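Local coordinates for binding domain (Hc) of Paraclostridial Mosquitocidal Protein 1 (Paraclostridium bifermentans, PDB 6HOX) that serves as the receptor-binding part of a botulinum-like neurotoxin that targets Anopheles mosquitoes, directing the toxin to host nerve cells, at residues 113-118 and 205-210; 117-122 and 199-204. All blocks are in the same frame, centred on the assembly; numbering follows the deposited sequence.

Contact 1. Residues 113-118 and 205-210; sequences DLVNNM and IIFKLE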
loop_
_atom_site.group_PDB
_atom_site.type_symbol
_atom_site.label_atom_id
_atom_site.label_comp_id
_atom_site.label_asym_id
_atom_site.label_seq_id
_atom_site.Cartn_x
_atom_site.Cartn_y
_atom_site.Cartn_z
ATOM N N ASP A 113 4.685 -13.782 -16.131
ATOM C CA ASP A 113 3.265 -13.981 -15.840
ATOM C C ASP A 113 3.000 -13.858 -14.336
ATOM O O ASP A 113 3.835 -14.234 -13.489
ATOM C CB ASP A 113 2.772 -15.365 -16.266
ATOM C CG ASP A 113 2.823 -15.658 -17.761
ATOM O OD1 ASP A 113 3.000 -14.707 -18.545
ATOM O OD2 ASP A 113 2.679 -16.850 -18.121
ATOM N N LEU A 114 1.818 -13.329 -14.025
ATOM C CA LEU A 114 1.233 -13.428 -12.714
ATOM C C LEU A 114 -0.111 -14.173 -12.803
ATOM O O LEU A 114 -0.393 -15.076 -12.005
ATOM C CB LEU A 114 1.052 -12.014 -12.170
ATOM C CG LEU A 114 0.455 -11.954 -10.768
ATOM C CD1 LEU A 114 1.301 -12.744 -9.776
ATOM C CD2 LEU A 114 0.306 -10.516 -10.310
ATOM N N VAL A 115 -0.965 -13.737 -13.735
ATOM C CA VAL A 115 -2.259 -14.336 -13.990
ATOM C C VAL A 115 -2.384 -14.489 -15.507
ATOM O O VAL A 115 -2.219 -13.518 -16.230
ATOM C CB VAL A 115 -3.425 -13.505 -13.430
ATOM C CG1 VAL A 115 -4.726 -14.284 -13.518
ATOM C CG2 VAL A 115 -3.187 -13.012 -12.005
ATOM N N ASN A 116 -2.684 -15.709 -15.962
ATOM C CA ASN A 116 -2.528 -16.073 -17.358
ATOM C C ASN A 116 -3.793 -16.803 -17.815
ATOM O O ASN A 116 -4.192 -17.792 -17.208
ATOM C CB ASN A 116 -1.229 -16.852 -17.566
ATOM C CG ASN A 116 -1.040 -17.287 -19.000
ATOM O OD1 ASN A 116 -1.977 -17.761 -19.622
ATOM N ND2 ASN A 116 0.159 -17.133 -19.530
ATOM N N ASN A 117 -4.469 -16.224 -18.818
ATOM C CA ASN A 117 -5.519 -16.907 -19.566
ATOM C C ASN A 117 -5.227 -16.740 -21.063
ATOM O O ASN A 117 -6.079 -16.284 -21.833
ATOM C CB ASN A 117 -6.932 -16.419 -19.239
ATOM C CG ASN A 117 -7.997 -17.273 -19.899
ATOM O OD1 ASN A 117 -8.981 -16.764 -20.438
ATOM N ND2 ASN A 117 -7.787 -18.580 -19.913
ATOM N N MET A 118 -4.009 -17.123 -21.446
ATOM C CA MET A 118 -3.498 -16.999 -22.797
ATOM C C MET A 118 -3.103 -18.386 -23.313
ATOM O O MET A 118 -2.284 -19.073 -22.703
ATOM C CB MET A 118 -2.259 -16.105 -22.812
ATOM C CG MET A 118 -1.740 -15.812 -24.197
ATOM S SD MET A 118 -2.802 -14.653 -25.049
ATOM C CE MET A 118 -2.246 -13.115 -24.302
ATOM N N ILE A 205 -7.808 -20.136 -16.219
ATOM C CA ILE A 205 -7.048 -18.995 -15.663
ATOM C C ILE A 205 -6.022 -19.552 -14.666
ATOM O O ILE A 205 -6.405 -20.280 -13.740
ATOM C CB ILE A 205 -7.989 -17.982 -14.980
ATOM C CG1 ILE A 205 -9.153 -17.559 -15.882
ATOM C CG2 ILE A 205 -7.204 -16.779 -14.469
ATOM C CD1 ILE A 205 -10.269 -16.851 -15.159
ATOM N N ILE A 206 -4.736 -19.240 -14.874
ATOM C CA ILE A 206 -3.652 -19.765 -14.031
ATOM C C ILE A 206 -3.056 -18.593 -13.256
ATOM O O ILE A 206 -2.541 -17.649 -13.879
ATOM C CB ILE A 206 -2.538 -20.468 -14.841
ATOM C CG1 ILE A 206 -3.079 -21.508 -15.820
ATOM C CG2 ILE A 206 -1.516 -21.075 -13.899
ATOM C CD1 ILE A 206 -3.644 -22.722 -15.141
ATOM N N PHE A 207 -3.138 -18.673 -11.922
ATOM C CA PHE A 207 -2.503 -17.719 -11.017
ATOM C C PHE A 207 -1.168 -18.317 -10.593
ATOM O O PHE A 207 -1.139 -19.299 -9.843
ATOM C CB PHE A 207 -3.384 -17.452 -9.801
ATOM C CG PHE A 207 -4.723 -16.834 -10.103
ATOM C CD1 PHE A 207 -5.765 -17.602 -10.598
ATOM C CD2 PHE A 207 -4.946 -15.484 -9.890
ATOM C CE1 PHE A 207 -6.990 -17.030 -10.885
ATOM C CE2 PHE A 207 -6.166 -14.909 -10.206
ATOM C CZ PHE A 207 -7.187 -15.687 -10.700
ATOM N N LYS A 208 -0.071 -17.742 -11.091
ATOM C CA LYS A 208 1.261 -18.316 -10.927
ATOM C C LYS A 208 2.311 -17.378 -11.508
ATOM O O LYS A 208 2.117 -16.862 -12.619
ATOM C CB LYS A 208 1.370 -19.635 -11.693
ATOM C CG LYS A 208 2.638 -20.429 -11.440
ATOM C CD LYS A 208 2.727 -21.663 -12.306
ATOM C CE LYS A 208 3.873 -22.570 -11.907
ATOM N NZ LYS A 208 5.190 -21.929 -12.131
ATOM N N LEU A 209 3.415 -17.210 -10.769
ATOM C CA LEU A 209 4.626 -16.577 -11.293
ATOM C C LEU A 209 5.255 -17.518 -12.327
ATOM O O LEU A 209 5.653 -18.620 -11.968
ATOM C CB LEU A 209 5.615 -16.303 -10.155
ATOM C CG LEU A 209 5.308 -15.082 -9.296
ATOM C CD1 LEU A 209 6.086 -15.131 -7.994
ATOM C CD2 LEU A 209 5.619 -13.803 -10.059
ATOM N N GLU A 210 5.308 -17.084 -13.592
ATOM C CA GLU A 210 5.850 -17.910 -14.668
ATOM C C GLU A 210 6.772 -17.065 -15.538
ATOM O O GLU A 210 6.307 -16.132 -16.162
ATOM C CB GLU A 210 4.713 -18.506 -15.502
ATOM C CG GLU A 210 5.161 -19.597 -16.456
ATOM C CD GLU A 210 5.743 -20.803 -15.738
ATOM O OE1 GLU A 210 5.003 -21.470 -14.984
ATOM O OE2 GLU A 210 6.946 -21.029 -15.881
#

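Contact 2. Residues 117-122 and 199-204; sequences NMDNQG and IDNNSP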
loop_
_atom_site.group_PDB
_atom_site.type_symbol
_atom_site.label_atom_id
_atom_site.label_comp_id
_atom_site.label_asym_id
_atom_site.label_seq_id
_atom_site.Cartn_x
_atom_site.Cartn_y
_atom_site.Cartn_z
ATOM N N ASN A 117 -4.469 -16.224 -18.818
ATOM C CA ASN A 117 -5.519 -16.907 -19.566
ATOM C C ASN A 117 -5.227 -16.740 -21.063
ATOM O O ASN A 117 -6.079 -16.284 -21.833
ATOM C CB ASN A 117 -6.932 -16.419 -19.239
ATOM C CG ASN A 117 -7.997 -17.273 -19.899
ATOM O OD1 ASN A 117 -8.981 -16.764 -20.438
ATOM N ND2 ASN A 117 -7.787 -18.580 -19.913
ATOM N N MET A 118 -4.009 -17.123 -21.446
ATOM C CA MET A 118 -3.498 -16.999 -22.797
ATOM C C MET A 118 -3.103 -18.386 -23.313
ATOM O O MET A 118 -2.284 -19.073 -22.703
ATOM C CB MET A 118 -2.259 -16.105 -22.812
ATOM C CG MET A 118 -1.740 -15.812 -24.197
ATOM S SD MET A 118 -2.802 -14.653 -25.049
ATOM C CE MET A 118 -2.246 -13.115 -24.302
ATOM N N ASP A 119 -3.711 -18.813 -24.419
ATOM C CA ASP A 119 -3.193 -19.982 -25.151
ATOM C C ASP A 119 -2.701 -19.460 -26.506
ATOM O O ASP A 119 -1.623 -18.824 -26.555
ATOM C CB ASP A 119 -4.172 -21.165 -25.105
ATOM C CG ASP A 119 -5.600 -20.905 -25.555
ATOM O OD1 ASP A 119 -6.533 -21.445 -24.902
ATOM O OD2 ASP A 119 -5.769 -20.239 -26.613
ATOM N N ASN A 120 -3.459 -19.698 -27.583
ATOM C CA ASN A 120 -3.165 -19.060 -28.858
ATOM C C ASN A 120 -3.683 -17.624 -28.805
ATOM O O ASN A 120 -3.175 -16.730 -29.491
ATOM C CB ASN A 120 -3.803 -19.791 -30.046
ATOM C CG ASN A 120 -3.535 -19.107 -31.370
ATOM O OD1 ASN A 120 -4.437 -18.535 -31.984
ATOM N ND2 ASN A 120 -2.300 -19.140 -31.814
ATOM N N GLN A 121 -4.754 -17.430 -28.027
ATOM C CA GLN A 121 -5.331 -16.110 -27.821
ATOM C C GLN A 121 -5.769 -15.996 -26.364
ATOM O O GLN A 121 -5.726 -16.998 -25.635
ATOM C CB GLN A 121 -6.517 -15.911 -28.767
ATOM C CG GLN A 121 -7.713 -16.800 -28.445
ATOM C CD GLN A 121 -7.986 -17.821 -29.520
ATOM O OE1 GLN A 121 -7.163 -18.067 -30.403
ATOM N NE2 GLN A 121 -9.176 -18.389 -29.471
ATOM N N GLY A 122 -6.202 -14.792 -25.970
ATOM C CA GLY A 122 -6.728 -14.533 -24.626
ATOM C C GLY A 122 -6.110 -13.296 -24.004
ATOM O O GLY A 122 -5.812 -12.305 -24.725
ATOM N N ILE A 199 -11.113 -12.991 -27.934
ATOM C CA ILE A 199 -9.986 -13.446 -27.125
ATOM C C ILE A 199 -10.403 -14.663 -26.286
ATOM O O ILE A 199 -9.607 -15.162 -25.507
ATOM C CB ILE A 199 -9.446 -12.308 -26.241
ATOM C CG1 ILE A 199 -10.440 -11.857 -25.167
ATOM C CG2 ILE A 199 -8.972 -11.147 -27.092
ATOM C CD1 ILE A 199 -9.774 -11.121 -24.018
ATOM N N ASP A 200 -11.651 -15.117 -26.442
ATOM C CA ASP A 200 -12.152 -16.276 -25.715
ATOM C C ASP A 200 -11.289 -17.494 -26.043
ATOM O O ASP A 200 -10.708 -17.600 -27.140
ATOM C CB ASP A 200 -13.612 -16.584 -26.039
ATOM C CG ASP A 200 -13.919 -16.490 -27.522
ATOM O OD1 ASP A 200 -13.745 -15.382 -28.100
ATOM O OD2 ASP A 200 -14.308 -17.527 -28.094
ATOM N N ASN A 201 -11.211 -18.411 -25.072
ATOM C CA ASN A 201 -10.495 -19.651 -25.249
ATOM C C ASN A 201 -11.070 -20.645 -24.239
ATOM O O ASN A 201 -11.904 -20.274 -23.410
ATOM C CB ASN A 201 -8.978 -19.458 -25.130
ATOM C CG ASN A 201 -8.547 -18.997 -23.746
ATOM O OD1 ASN A 201 -8.970 -19.562 -22.749
ATOM N ND2 ASN A 201 -7.708 -17.981 -23.665
ATOM N N ASN A 202 -10.616 -21.897 -24.327
ATOM C CA ASN A 202 -11.072 -22.948 -23.452
ATOM C C ASN A 202 -10.011 -23.305 -22.407
ATOM O O ASN A 202 -10.143 -24.333 -21.766
ATOM C CB ASN A 202 -11.443 -24.209 -24.241
ATOM C CG ASN A 202 -12.643 -23.998 -25.141
ATOM O OD1 ASN A 202 -12.553 -24.205 -26.349
ATOM N ND2 ASN A 202 -13.758 -23.561 -24.572
ATOM N N SER A 203 -8.961 -22.490 -22.251
ATOM C CA SER A 203 -7.909 -22.782 -21.279
ATOM C C SER A 203 -8.331 -22.279 -19.891
ATOM O O SER A 203 -9.203 -21.424 -19.775
ATOM C CB SER A 203 -6.601 -22.194 -21.731
ATOM O OG SER A 203 -6.077 -22.889 -22.850
ATOM N N PRO A 204 -7.775 -22.802 -18.772
ATOM C CA PRO A 204 -8.074 -22.234 -17.455
ATOM C C PRO A 204 -7.364 -20.889 -17.228
ATOM O O PRO A 204 -6.468 -20.542 -17.986
ATOM C CB PRO A 204 -7.596 -23.329 -16.499
ATOM C CG PRO A 204 -6.472 -24.002 -17.253
ATOM C CD PRO A 204 -6.919 -23.990 -18.698
HETATM O O HOH W 1 -10.082 -15.486 -22.801
HETATM O O HOH W 2 -8.708 -22.759 -26.065
#

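Contact 1. Residues 113-118 and 205-210
V115 lays both methyls against the F207 ring. V115 CG1 sits over one face, 3.9 Å from the F207 ring centroid and offset toward the rim, a CH-pi contact. V115 CG2 lies 3.7 Å from F207 CD2. With V115 CG1 anti to its backbone N (chi1 -170°), that methyl also meets I205 CG2 at 3.6 Å. The F224 ring packs edge-to-face with F207, and I226 touches I205, so this face turns into the hydrophobic core.

N116 and I206 form an antiparallel hydrogen-bonded pair, with I206 N to N116 O at 2.8 Å. V115 and F207 form a non-hydrogen-bonded pair. K208 N bonds L114 O at 2.8 Å, and D113 pairs with E210 through two bonds. The register against 205-210 slips by one between D113 and V115, a beta bulge. On the other neighbour, strand 122-128, L114 and V115 both face I125, a classic beta bulge in the concanavalin-like jelly roll of the N-terminal receptor-binding subdomain.

The other face is largely polar: D113, N116 and E210 share it with I206, which packs on I74. D113 OD2 lies against E210 CB at 3.7 Å, and the two carboxylates are turned 79° apart. N116 ND2 donates to D113 OD2 from above the carboxylate plane, while N116 OD1 takes M118 N in an Asx turn. Further out, K124 salt-bridges D113 OD1, and K208 NZ bridges E210 OE1 and E69.

Contact 2. Residues 117-122 and 199-204
N201 and N117 meet through side-chain amides that approach from opposite directions, their planes 69° apart. Several amide-to-carbonyl hydrogen bonds join the two segments. N201 ND2 donates to N117 O at 3.0 Å and to Q121 O at 3.0 Å. The first acceptor lies in the N201 amide plane, but the donor stands above the N117 carbonyl plane. D119 N reaches Q121 O from the opposite face, so two donors grip that oxygen. Q121 NE2 reaches D200 O at 2.9 Å, a straight bond nearly along the C=O axis. N117 ND2 has three weak bonds, to P204 O, S203 O and N201 OD1. The last of these oxygens also takes S203 N, closing an Asx turn.

One direct bond between the segments involves a carboxylate. S203 OG donates to D119 OD1 at 2.6 Å, on the anti lone pair. D119 chi1 of 54° places the carboxylate between its own N and carbonyl carbon, where OD2 can accept N120 N at 2.6 Å. The D119 carboxylate slides past N201, with OD1 3.2 Å from N201 CB.

Two waters add bridges, one from N117 OD1 to I199 O and one from D119 OD1 to N202 N. Close by, G122 CA makes a CA-H...O contact with I199 O at 3.1 Å.

K77 NZ bonds both N117 OD1 and N201 OD1. I199 packs on W123 of strand 122-128. The turn 119-121 links strands 116-118 and 122-128, and the loop 199-204 leads into strand 205-207.

How the contacts relate
The two contacts follow one another along the same pair of chain segments. Contact 1 joins strand 116-118 to strand 205-207 and, past a corner in each segment, D113 to E210 of strand 209-210. Contact 2 continues past the end of the first strand and back along the loop that leads into the second. N117 belongs to both and marks the change. In contact 1 backbone ladder bonds combine with a buried apolar face and a more exposed, largely polar one. Contact 2 lies farther from the centre of the chain, about 31 Å against 22 Å between centres. There, without a strand pair, side-chain amides, a carboxylate and waters make the links. Apolar packing between the segments is correspondingly small.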